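Local coordinates for possible prolidase (Bifidobacterium longum NCC2705, PDB 2P9B), which is thought to hydrolyse carbon-nitrogen bonds other than peptide bonds, as a member of the TIM-barrel amidohydrolases, at residues A201-A206 with G244-S249; G240-A245 with A284-S289; G252-L257 with I275-H280; V261-H266 with Y288-P293. All blocks are in the same frame, centred on the assembly; numbering follows the deposited sequence.

In the fold
The four contacts show how one flank of a TIM barrel is assembled. Contact 1 pairs strands 202-205 and 243-247, contact 4 strands 263-264 and 290-292; their centres are about 8 Å apart in one parallel sheet, where 243-247 and 263-264 are neighbours. Contact 3, about 12 Å from contact 1 and 9 Å from contact 4, joins helices 250-259 and 272-279, which follow the two middle strands. Contact 2 closes the loops ahead of strands 243-247 and 290-292, sharing Gly244 and Ala245 with contact 1 and Tyr288 and Ser289 with contact 4. Contact 1 closes before contacts 3 and 4 open; contact 3 falls within the span of contact 2, and contacts 3 and 4 alternate their segments.

Contact 1: residues A201-A206 with G244-S249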
loop_
_atom_site.group_PDB
_atom_site.type_symbol
_atom_site.label_atom_id
_atom_site.label_comp_id
_atom_site.label_asym_id
_atom_site.label_seq_id
_atom_site.Cartn_x
_atom_site.Cartn_y
_atom_site.Cartn_z
ATOM N N ALA A 201 4.756 2.978 11.841
ATOM C CA ALA A 201 5.393 3.072 10.530
ATOM C C ALA A 201 6.198 4.375 10.523
ATOM O O ALA A 201 5.873 5.310 11.252
ATOM C CB ALA A 201 4.340 3.089 9.409
ATOM N N ILE A 202 7.271 4.417 9.736
ATOM C CA ILE A 202 8.092 5.622 9.628
ATOM C C ILE A 202 8.340 5.906 8.151
ATOM O O ILE A 202 8.542 4.978 7.364
ATOM C CB ILE A 202 9.466 5.452 10.324
ATOM C CG1 ILE A 202 9.286 5.377 11.844
ATOM C CG2 ILE A 202 10.376 6.625 9.974
ATOM C CD1 ILE A 202 8.770 6.663 12.476
ATOM N N LYS A 203 8.310 7.183 7.782
ATOM C CA LYS A 203 8.563 7.596 6.406
ATOM C C LYS A 203 9.673 8.647 6.378
ATOM O O LYS A 203 9.611 9.647 7.096
ATOM C CB LYS A 203 7.300 8.192 5.777
ATOM C CG LYS A 203 7.522 8.820 4.406
ATOM C CD LYS A 203 8.035 7.793 3.403
ATOM C CE LYS A 203 7.938 8.331 1.983
ATOM N NZ LYS A 203 8.069 7.240 0.983
ATOM N N ILE A 204 10.687 8.397 5.556
ATOM C CA ILE A 204 11.813 9.312 5.398
ATOM C C ILE A 204 11.860 9.752 3.938
ATOM O O ILE A 204 11.598 8.950 3.041
ATOM C CB ILE A 204 13.171 8.617 5.690
ATOM C CG1 ILE A 204 13.175 7.991 7.084
ATOM C CG2 ILE A 204 14.306 9.626 5.578
ATOM C CD1 ILE A 204 14.376 7.087 7.326
ATOM N N ALA A 205 12.180 11.019 3.701
ATOM C CA ALA A 205 12.325 11.521 2.341
ATOM C C ALA A 205 13.838 11.517 2.107
ATOM O O ALA A 205 14.548 12.401 2.580
ATOM C CB ALA A 205 11.768 12.938 2.229
ATOM N N ALA A 206 14.333 10.501 1.410
ATOM C CA ALA A 206 15.769 10.395 1.143
ATOM C C ALA A 206 16.191 11.349 0.039
ATOM O O ALA A 206 17.334 11.804 -0.004
ATOM C CB ALA A 206 16.121 8.966 0.745
ATOM N N GLY A 244 10.168 3.306 5.718
ATOM C CA GLY A 244 10.088 3.454 4.282
ATOM C C GLY A 244 10.809 4.729 3.910
ATOM O O GLY A 244 10.804 5.702 4.667
ATOM N N ALA A 245 11.460 4.726 2.754
ATOM C CA ALA A 245 12.170 5.909 2.311
ATOM C C ALA A 245 11.784 6.186 0.876
ATOM O O ALA A 245 11.785 5.293 0.036
ATOM C CB ALA A 245 13.672 5.698 2.413
ATOM N N HIS A 246 11.422 7.427 0.613
ATOM C CA HIS A 246 11.061 7.823 -0.726
ATOM C C HIS A 246 12.380 8.233 -1.385
ATOM O O HIS A 246 13.112 9.075 -0.868
ATOM C CB HIS A 246 10.030 8.955 -0.634
ATOM C CG HIS A 246 10.410 10.208 -1.348
ATOM N ND1 HIS A 246 10.436 10.304 -2.723
ATOM C CD2 HIS A 246 10.718 11.440 -0.876
ATOM C CE1 HIS A 246 10.738 11.544 -3.066
ATOM N NE2 HIS A 246 10.914 12.254 -1.966
ATOM N N ALA A 247 12.705 7.582 -2.497
ATOM C CA ALA A 247 13.943 7.867 -3.213
ATOM C C ALA A 247 13.715 7.655 -4.702
ATOM O O ALA A 247 13.196 6.617 -5.109
ATOM C CB ALA A 247 15.051 6.951 -2.716
ATOM N N GLN A 248 14.090 8.645 -5.506
ATOM C CA GLN A 248 13.923 8.556 -6.954
ATOM C C GLN A 248 15.240 8.656 -7.728
ATOM O O GLN A 248 15.271 9.106 -8.874
ATOM C CB GLN A 248 12.930 9.622 -7.454
ATOM C CG GLN A 248 12.990 10.990 -6.766
ATOM C CD GLN A 248 14.261 11.775 -7.066
ATOM O OE1 GLN A 248 14.219 12.849 -7.679
ATOM N NE2 GLN A 248 15.392 11.252 -6.624
ATOM N N SER A 249 16.321 8.215 -7.094
ATOM C CA SER A 249 17.638 8.239 -7.719
ATOM C C SER A 249 18.463 7.095 -7.152
ATOM O O SER A 249 18.287 6.706 -6.002
ATOM C CB SER A 249 18.352 9.559 -7.427
ATOM O OG SER A 249 18.724 9.644 -6.058
#
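Lys203 and His246 cross obliquely on one face of a parallel strand pair. The lysine chain leaves with CG anti to the backbone N (chi1 172°) and bends at chi2, the CB-CG bond, which carries its end over the neighbouring strand until Lys203 NZ lies 3.1 Å from His246 CB. NZ also passes near His246 N, but both are donors. The imidazole turns the other way: its CD2 edge meets Ala205 CB in the ring plane at 3.6 Å. On the reverse face small groups and one branched chain meet, Ile204 CB against Ala245 CB at 4.4 Å and, past the strand end, Ala206 CB against Ala247 CB at 4.1 Å. Four backbone bonds hold the register; the Ile204 N to Gly244 O bond is 2.8 Å long, whereas the last, Ala206 N to His246 O, is more bent at 136°. Replacing Lys203 with methionine would probably leave Glu265, its salt-bridge partner from the next strand but one, without that mate. Polar groups thus gather on the face bearing Lys203 and His246, consistent with the strand positions that supply metal ligands in related amidohydrolases, while the face bearing Ile204 and Ala245 packs on helices 226-238 and 250-259.

Contact 2: residues G240-A245 with A284-S289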
loop_
_atom_site.group_PDB
_atom_site.type_symbol
_atom_site.label_atom_id
_atom_site.label_comp_id
_atom_site.label_asym_id
_atom_site.label_seq_id
_atom_site.Cartn_x
_atom_site.Cartn_y
_atom_site.Cartn_z
ATOM N N GLY A 240 10.467 -2.466 16.569
ATOM C CA GLY A 240 9.837 -3.308 15.569
ATOM C C GLY A 240 9.011 -2.559 14.542
ATOM O O GLY A 240 8.083 -3.115 13.955
ATOM N N VAL A 241 9.352 -1.297 14.311
ATOM C CA VAL A 241 8.627 -0.482 13.350
ATOM C C VAL A 241 9.344 -0.441 11.999
ATOM O O VAL A 241 10.547 -0.201 11.935
ATOM C CB VAL A 241 8.446 0.949 13.898
ATOM C CG1 VAL A 241 7.841 1.851 12.836
ATOM C CG2 VAL A 241 7.539 0.909 15.120
ATOM N N ILE A 242 8.605 -0.687 10.917
ATOM C CA ILE A 242 9.210 -0.669 9.587
ATOM C C ILE A 242 9.371 0.747 9.046
ATOM O O ILE A 242 8.512 1.611 9.237
ATOM C CB ILE A 242 8.401 -1.498 8.562
ATOM C CG1 ILE A 242 6.971 -0.984 8.479
ATOM C CG2 ILE A 242 8.430 -2.972 8.943
ATOM C CD1 ILE A 242 6.191 -1.560 7.307
ATOM N N VAL A 243 10.485 0.967 8.359
ATOM C CA VAL A 243 10.820 2.265 7.797
ATOM C C VAL A 243 10.780 2.266 6.274
ATOM O O VAL A 243 11.284 1.351 5.630
ATOM C CB VAL A 243 12.233 2.685 8.252
ATOM C CG1 VAL A 243 12.610 4.028 7.648
ATOM C CG2 VAL A 243 12.285 2.737 9.773
ATOM N N GLY A 244 10.168 3.306 5.718
ATOM C CA GLY A 244 10.088 3.454 4.282
ATOM C C GLY A 244 10.809 4.729 3.910
ATOM O O GLY A 244 10.804 5.702 4.667
ATOM N N ALA A 245 11.460 4.726 2.754
ATOM C CA ALA A 245 12.170 5.909 2.311
ATOM C C ALA A 245 11.784 6.186 0.876
ATOM O O ALA A 245 11.785 5.293 0.036
ATOM C CB ALA A 245 13.672 5.698 2.413
ATOM N N ALA A 284 18.203 -4.080 7.876
ATOM C CA ALA A 284 16.754 -3.964 7.780
ATOM C C ALA A 284 16.135 -4.810 8.888
ATOM O O ALA A 284 16.739 -5.778 9.352
ATOM C CB ALA A 284 16.265 -4.445 6.413
ATOM N N LEU A 285 14.929 -4.446 9.306
ATOM C CA LEU A 285 14.247 -5.170 10.374
ATOM C C LEU A 285 14.191 -6.687 10.168
ATOM O O LEU A 285 14.434 -7.456 11.102
ATOM C CB LEU A 285 12.829 -4.620 10.549
ATOM C CG LEU A 285 12.021 -5.185 11.716
ATOM C CD1 LEU A 285 12.763 -4.927 13.030
ATOM C CD2 LEU A 285 10.644 -4.530 11.734
ATOM N N ARG A 286 13.888 -7.123 8.950
ATOM C CA ARG A 286 13.791 -8.551 8.675
ATOM C C ARG A 286 14.868 -9.104 7.746
ATOM O O ARG A 286 14.720 -10.186 7.182
ATOM C CB ARG A 286 12.394 -8.856 8.148
ATOM C CG ARG A 286 11.336 -8.498 9.183
ATOM C CD ARG A 286 10.051 -8.013 8.569
ATOM N NE ARG A 286 10.253 -6.894 7.650
ATOM C CZ ARG A 286 9.255 -6.239 7.067
ATOM N NH1 ARG A 286 8.004 -6.594 7.326
ATOM N NH2 ARG A 286 9.500 -5.259 6.208
ATOM N N GLY A 287 15.958 -8.358 7.602
ATOM C CA GLY A 287 17.061 -8.809 6.771
ATOM C C GLY A 287 16.927 -8.599 5.277
ATOM O O GLY A 287 17.768 -9.068 4.513
ATOM N N TYR A 288 15.879 -7.905 4.848
ATOM C CA TYR A 288 15.691 -7.652 3.424
ATOM C C TYR A 288 14.912 -6.358 3.242
ATOM O O TYR A 288 14.250 -5.896 4.161
ATOM C CB TYR A 288 14.918 -8.809 2.776
ATOM C CG TYR A 288 13.433 -8.788 3.054
ATOM C CD1 TYR A 288 12.551 -8.141 2.187
ATOM C CD2 TYR A 288 12.907 -9.394 4.193
ATOM C CE1 TYR A 288 11.184 -8.099 2.450
ATOM C CE2 TYR A 288 11.546 -9.358 4.465
ATOM C CZ TYR A 288 10.690 -8.709 3.591
ATOM O OH TYR A 288 9.340 -8.659 3.862
ATOM N N SER A 289 15.003 -5.776 2.051
ATOM C CA SER A 289 14.279 -4.550 1.752
ATOM C C SER A 289 13.344 -4.850 0.595
ATOM O O SER A 289 13.599 -5.757 -0.193
ATOM C CB SER A 289 15.250 -3.428 1.384
ATOM O OG SER A 289 16.016 -3.046 2.511
#
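Ile242 and Leu285 mark the nearest backbone approach, their CA atoms 6.8 Å apart, where the run into strand 243-247 passes a type I turn spanning Ala284 to Gly287. No hydrogen bond spans the gap, so the side chains do the joining. Leu285 reaches across with CG anti to its own nitrogen (chi1 -175°), and its CD2 methyl touches both the Gly240 carbonyl and a branch of Ile242: CD2 lies 3.7 Å from Gly240 O and 3.9 Å from Ile242 CG2. The same CG2 methyl serves a second neighbour. It sits over one face of the Arg286 guanidinium, displaced toward the rim, with Arg286 NH2 3.7 Å from Ile242 CG2. Tyr288 OH lies over the centre of the opposite face, 4.0 Å above the plane, and the flat group is sandwiched between a methyl and a phenol oxygen. Bends at chi2 and chi3 bring the guanidinium back to this place, and its NH1 is hydrogen-bonded to the carbonyl of Ile385, at the end of helix 371-385. Gly287 closes the turn at positive phi, where a side chain would collide with the carbonyl of Arg286. Gly240 likewise has positive phi, as the C-prime residue of the Schellman motif ending helix 226-238. The contact therefore lies where that helix hands over to strand 243-247 and where the chain leaving helix 272-279 approaches strand 290-292; Asp262, just ahead of strand 263-264, ties the two together by accepting from Val243 N and Leu285 N.

Contact 3: residues G252-L257 with I275-H280; sequences GVRRSL and IGMFRH
Leu257 is the bump of this interface, and the hollow it fills lies between Met277 (here selenomethionine) and the ring of Phe278. Its CD1 methyl goes deepest. It stands over one face of the Phe278 ring, 4.0 Å from the centroid and 23° off the normal, in a CH-pi contact shifted toward the rim, and at the same time rests 3.7 Å from Met277 CB. The other methyl, CD2, lies on the same side of the ring, nearer the opposite edge, 4.1 Å from Phe278 CD1. Met277 folds against the leucine: a bend at chi3 (68°) turns the chain end back, so that Met277 CE lies 3.8 Å from Leu257 CB. These are two successive outer helices of the barrel, their short axes 10.2 Å apart and inclined at 32°, and Ile264 of the strand between them in sequence touches Val253, Leu257 and Phe278 from the barrel side. One turn earlier than Leu257, Val253 adds a smaller bump: its CG1 approaches the ring obliquely, 4.2 Å from Phe278 CE2, the two side chains crossing at about a right angle. Toward the solvent, the aliphatic part of Arg254 lies alongside the selenium of Met277, with Arg254 CG 4.3 Å from Met277 SE. The guanidinium of Arg254 continues past that atom to a salt bridge with Glu273, one turn before Met277 on the partner helix.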
loop_
_atom_site.group_PDB
_atom_site.type_symbol
_atom_site.label_atom_id
_atom_site.label_comp_id
_atom_site.label_asym_id
_atom_site.label_seq_id
_atom_site.Cartn_x
_atom_site.Cartn_y
_atom_site.Cartn_z
ATOM N N GLY A 252 20.087 7.876 -3.868
ATOM C CA GLY A 252 19.139 7.898 -2.769
ATOM C C GLY A 252 18.763 6.495 -2.345
ATOM O O GLY A 252 18.669 6.183 -1.154
ATOM N N VAL A 253 18.545 5.634 -3.329
ATOM C CA VAL A 253 18.189 4.255 -3.043
ATOM C C VAL A 253 19.350 3.571 -2.332
ATOM O O VAL A 253 19.155 2.890 -1.327
ATOM C CB VAL A 253 17.844 3.504 -4.344
ATOM C CG1 VAL A 253 17.658 2.020 -4.068
ATOM C CG2 VAL A 253 16.571 4.099 -4.943
ATOM N N ARG A 254 20.560 3.787 -2.842
ATOM C CA ARG A 254 21.752 3.184 -2.255
ATOM C C ARG A 254 21.921 3.566 -0.788
ATOM O O ARG A 254 22.126 2.703 0.063
ATOM C CB ARG A 254 22.998 3.595 -3.047
ATOM C CG ARG A 254 24.264 2.851 -2.649
ATOM C CD ARG A 254 25.354 3.061 -3.687
ATOM N NE ARG A 254 26.546 2.264 -3.410
ATOM C CZ ARG A 254 27.431 2.537 -2.455
ATOM N NH1 ARG A 254 27.267 3.598 -1.674
ATOM N NH2 ARG A 254 28.484 1.746 -2.285
ATOM N N ARG A 255 21.835 4.861 -0.495
ATOM C CA ARG A 255 21.988 5.335 0.876
ATOM C C ARG A 255 20.907 4.780 1.788
ATOM O O ARG A 255 21.182 4.409 2.932
ATOM C CB ARG A 255 21.948 6.861 0.931
ATOM C CG ARG A 255 23.107 7.544 0.232
ATOM C CD ARG A 255 23.066 9.041 0.469
ATOM N NE ARG A 255 24.116 9.738 -0.271
ATOM C CZ ARG A 255 24.378 11.036 -0.145
ATOM N NH1 ARG A 255 23.666 11.780 0.694
ATOM N NH2 ARG A 255 25.354 11.590 -0.855
ATOM N N SER A 256 19.677 4.730 1.284
ATOM C CA SER A 256 18.559 4.222 2.075
ATOM C C SER A 256 18.779 2.758 2.433
ATOM O O SER A 256 18.584 2.356 3.578
ATOM C CB SER A 256 17.250 4.361 1.293
ATOM O OG SER A 256 16.938 5.725 1.057
ATOM N N LEU A 257 19.181 1.966 1.443
ATOM C CA LEU A 257 19.423 0.548 1.655
ATOM C C LEU A 257 20.574 0.329 2.631
ATOM O O LEU A 257 20.500 -0.537 3.500
ATOM C CB LEU A 257 19.716 -0.142 0.316
ATOM C CG LEU A 257 18.517 -0.253 -0.637
ATOM C CD1 LEU A 257 18.949 -0.859 -1.964
ATOM C CD2 LEU A 257 17.438 -1.108 0.013
ATOM N N ILE A 275 20.598 -4.513 -6.231
ATOM C CA ILE A 275 19.733 -5.681 -6.168
ATOM C C ILE A 275 20.156 -6.550 -4.984
ATOM O O ILE A 275 19.319 -7.051 -4.234
ATOM C CB ILE A 275 19.811 -6.490 -7.476
ATOM C CG1 ILE A 275 19.164 -5.684 -8.607
ATOM C CG2 ILE A 275 19.125 -7.838 -7.304
ATOM C CD1 ILE A 275 19.248 -6.341 -9.969
ATOM N N GLY A 276 21.463 -6.708 -4.810
ATOM C CA GLY A 276 21.961 -7.508 -3.711
ATOM C C GLY A 276 21.599 -6.904 -2.365
ATOM O O GLY A 276 21.337 -7.639 -1.410
HETATM N N MSE A 277 21.580 -5.571 -2.295
HETATM C CA MSE A 277 21.248 -4.858 -1.058
HETATM C C MSE A 277 19.765 -5.021 -0.693
HETATM O O MSE A 277 19.403 -4.969 0.484
HETATM C CB MSE A 277 21.618 -3.374 -1.183
HETATM C CG MSE A 277 23.090 -3.131 -1.525
HETATM SE SE MSE A 277 23.617 -1.248 -1.442
HETATM C CE MSE A 277 23.441 -1.081 0.486
ATOM N N PHE A 278 18.915 -5.231 -1.697
ATOM C CA PHE A 278 17.485 -5.458 -1.466
ATOM C C PHE A 278 17.323 -6.880 -0.912
ATOM O O PHE A 278 16.682 -7.098 0.117
ATOM C CB PHE A 278 16.696 -5.359 -2.782
ATOM C CG PHE A 278 16.184 -3.978 -3.098
ATOM C CD1 PHE A 278 15.071 -3.466 -2.436
ATOM C CD2 PHE A 278 16.798 -3.198 -4.073
ATOM C CE1 PHE A 278 14.572 -2.197 -2.743
ATOM C CE2 PHE A 278 16.310 -1.927 -4.391
ATOM C CZ PHE A 278 15.192 -1.428 -3.722
ATOM N N ARG A 279 17.928 -7.839 -1.606
ATOM C CA ARG A 279 17.855 -9.253 -1.227
ATOM C C ARG A 279 18.314 -9.567 0.183
ATOM O O ARG A 279 17.649 -10.306 0.910
ATOM C CB ARG A 279 18.673 -10.111 -2.196
ATOM C CG ARG A 279 17.953 -10.483 -3.466
ATOM C CD ARG A 279 18.850 -11.322 -4.357
ATOM N NE ARG A 279 18.245 -11.563 -5.661
ATOM C CZ ARG A 279 18.933 -11.629 -6.793
ATOM N NH1 ARG A 279 20.252 -11.471 -6.779
ATOM N NH2 ARG A 279 18.308 -11.853 -7.939
ATOM N N HIS A 280 19.466 -9.026 0.556
ATOM C CA HIS A 280 20.027 -9.251 1.880
ATOM C C HIS A 280 20.493 -7.929 2.462
ATOM O O HIS A 280 21.521 -7.388 2.060
ATOM C CB HIS A 280 21.204 -10.229 1.800
ATOM C CG HIS A 280 20.834 -11.572 1.249
ATOM N ND1 HIS A 280 19.955 -12.421 1.885
ATOM C CD2 HIS A 280 21.216 -12.206 0.115
ATOM C CE1 HIS A 280 19.810 -13.521 1.166
ATOM N NE2 HIS A 280 20.565 -13.415 0.086
#

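Contact 4: residues V261-H266 with Y288-P293; sequences VDTIEH and YSALIP
Val261 opens the pairing by offering its carbonyl to a side chain: Ser289 OG donates to Val261 O at 2.7 Å, before regular strand bonding begins. At Asp262 the backbone takes over, Ala290 N reaching Asp262 O at 2.8 Å. The Asp262 carboxylate bonds to His237 through OD2, and a water lies between OD1 and the Tyr288 carbonyl. Thr263, with OG1 between its backbone N and carbonyl carbon (chi1 63°), gives its hydroxyl to Glu265 OE2, using the syn lone pair of that oxygen at 2.8 Å. Ile264 bonds through both its backbone N (to Ala290 O) and its O (to Ile292 N); on the face it shares with Leu291, Ile264 CG2 meets Leu291 CD1 at 4.1 Å in an oblique crossing. Glu265 lies side by side with Ile292, and Glu265 OE2 is 3.4 Å from Ile292 CG1, while the carboxylate also forms a salt bridge with Arg133. With an alanine here, Arg133 and Lys203 would probably lose the carboxylate they share, and the Thr263 hydroxyl its acceptor. His266, just past a corner in the chain and at positive phi, extends the ladder through its N to Ile292 O at 2.9 Å, and its side chain touches Asp345. Parallel strands linked through helix 272-279 make a beta-alpha-beta crossover, the repeating element of the TIM barrel; in amidohydrolases the C-terminal strand ends, where His266 lies, surround the active site, consistent with a possible metal site including Asp345.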
loop_
_atom_site.group_PDB
_atom_site.type_symbol
_atom_site.label_atom_id
_atom_site.label_comp_id
_atom_site.label_asym_id
_atom_site.label_seq_id
_atom_site.Cartn_x
_atom_site.Cartn_y
_atom_site.Cartn_z
ATOM N N VAL A 261 16.822 0.784 5.535
ATOM C CA VAL A 261 15.422 1.083 5.244
ATOM C C VAL A 261 14.729 -0.182 4.755
ATOM O O VAL A 261 15.257 -0.908 3.910
ATOM C CB VAL A 261 15.306 2.196 4.166
ATOM C CG1 VAL A 261 13.868 2.349 3.699
ATOM C CG2 VAL A 261 15.798 3.506 4.734
ATOM N N ASP A 262 13.537 -0.437 5.282
ATOM C CA ASP A 262 12.775 -1.628 4.924
ATOM C C ASP A 262 12.064 -1.588 3.576
ATOM O O ASP A 262 11.935 -2.617 2.913
ATOM C CB ASP A 262 11.795 -1.910 6.044
ATOM C CG ASP A 262 12.497 -1.998 7.375
ATOM O OD1 ASP A 262 13.183 -3.016 7.607
ATOM O OD2 ASP A 262 12.391 -1.041 8.168
ATOM N N THR A 263 11.595 -0.412 3.176
ATOM C CA THR A 263 10.920 -0.288 1.890
ATOM C C THR A 263 11.385 0.949 1.143
ATOM O O THR A 263 11.579 2.012 1.735
ATOM C CB THR A 263 9.381 -0.195 2.045
ATOM O OG1 THR A 263 9.040 0.991 2.770
ATOM C CG2 THR A 263 8.842 -1.409 2.768
ATOM N N ILE A 264 11.577 0.794 -0.159
ATOM C CA ILE A 264 11.983 1.909 -0.999
ATOM C C ILE A 264 10.745 2.291 -1.805
ATOM O O ILE A 264 10.157 1.436 -2.469
ATOM C CB ILE A 264 13.093 1.500 -1.989
ATOM C CG1 ILE A 264 14.352 1.069 -1.226
ATOM C CG2 ILE A 264 13.386 2.655 -2.950
ATOM C CD1 ILE A 264 15.009 2.170 -0.411
ATOM N N GLU A 265 10.340 3.558 -1.726
ATOM C CA GLU A 265 9.182 4.037 -2.477
ATOM C C GLU A 265 9.655 4.767 -3.725
ATOM O O GLU A 265 10.569 5.587 -3.661
ATOM C CB GLU A 265 8.315 4.987 -1.646
ATOM C CG GLU A 265 7.362 4.285 -0.693
ATOM C CD GLU A 265 8.085 3.553 0.403
ATOM O OE1 GLU A 265 8.922 4.193 1.074
ATOM O OE2 GLU A 265 7.816 2.349 0.599
ATOM N N HIS A 266 9.002 4.461 -4.844
ATOM C CA HIS A 266 9.310 5.020 -6.161
ATOM C C HIS A 266 10.505 4.259 -6.727
ATOM O O HIS A 266 10.350 3.396 -7.587
ATOM C CB HIS A 266 9.611 6.520 -6.073
ATOM C CG HIS A 266 8.426 7.354 -5.695
ATOM N ND1 HIS A 266 7.820 7.272 -4.459
ATOM C CD2 HIS A 266 7.734 8.286 -6.391
ATOM C CE1 HIS A 266 6.806 8.120 -4.410
ATOM N NE2 HIS A 266 6.733 8.747 -5.570
ATOM N N TYR A 288 15.879 -7.905 4.848
ATOM C CA TYR A 288 15.691 -7.652 3.424
ATOM C C TYR A 288 14.912 -6.358 3.242
ATOM O O TYR A 288 14.250 -5.896 4.161
ATOM C CB TYR A 288 14.918 -8.809 2.776
ATOM C CG TYR A 288 13.433 -8.788 3.054
ATOM C CD1 TYR A 288 12.551 -8.141 2.187
ATOM C CD2 TYR A 288 12.907 -9.394 4.193
ATOM C CE1 TYR A 288 11.184 -8.099 2.450
ATOM C CE2 TYR A 288 11.546 -9.358 4.465
ATOM C CZ TYR A 288 10.690 -8.709 3.591
ATOM O OH TYR A 288 9.340 -8.659 3.862
ATOM N N SER A 289 15.003 -5.776 2.051
ATOM C CA SER A 289 14.279 -4.550 1.752
ATOM C C SER A 289 13.344 -4.850 0.595
ATOM O O SER A 289 13.599 -5.757 -0.193
ATOM C CB SER A 289 15.250 -3.428 1.384
ATOM O OG SER A 289 16.016 -3.046 2.511
ATOM N N ALA A 290 12.246 -4.109 0.510
ATOM C CA ALA A 290 11.286 -4.317 -0.559
ATOM C C ALA A 290 11.131 -3.038 -1.367
ATOM O O ALA A 290 11.476 -1.957 -0.899
ATOM C CB ALA A 290 9.934 -4.736 0.020
ATOM N N LEU A 291 10.622 -3.177 -2.584
ATOM C CA LEU A 291 10.407 -2.032 -3.461
ATOM C C LEU A 291 8.913 -1.781 -3.659
ATOM O O LEU A 291 8.155 -2.718 -3.897
ATOM C CB LEU A 291 11.057 -2.296 -4.820
ATOM C CG LEU A 291 10.806 -1.258 -5.917
ATOM C CD1 LEU A 291 11.468 0.061 -5.554
ATOM C CD2 LEU A 291 11.351 -1.769 -7.231
ATOM N N ILE A 292 8.494 -0.519 -3.547
ATOM C CA ILE A 292 7.093 -0.131 -3.762
ATOM C C ILE A 292 7.172 0.913 -4.885
ATOM O O ILE A 292 7.246 2.108 -4.622
ATOM C CB ILE A 292 6.462 0.533 -2.505
ATOM C CG1 ILE A 292 6.718 -0.323 -1.257
ATOM C CG2 ILE A 292 4.939 0.667 -2.693
ATOM C CD1 ILE A 292 6.050 -1.670 -1.285
ATOM N N PRO A 293 7.158 0.467 -6.153
ATOM C CA PRO A 293 7.247 1.369 -7.310
ATOM C C PRO A 293 6.325 2.582 -7.343
ATOM O O PRO A 293 6.725 3.646 -7.815
ATOM C CB PRO A 293 7.001 0.438 -8.498
ATOM C CG PRO A 293 7.505 -0.883 -8.008
ATOM C CD PRO A 293 6.955 -0.923 -6.598
HETATM O O HOH W 1 12.920 -5.475 6.731
HETATM O O HOH W 2 11.211 -5.103 3.867
#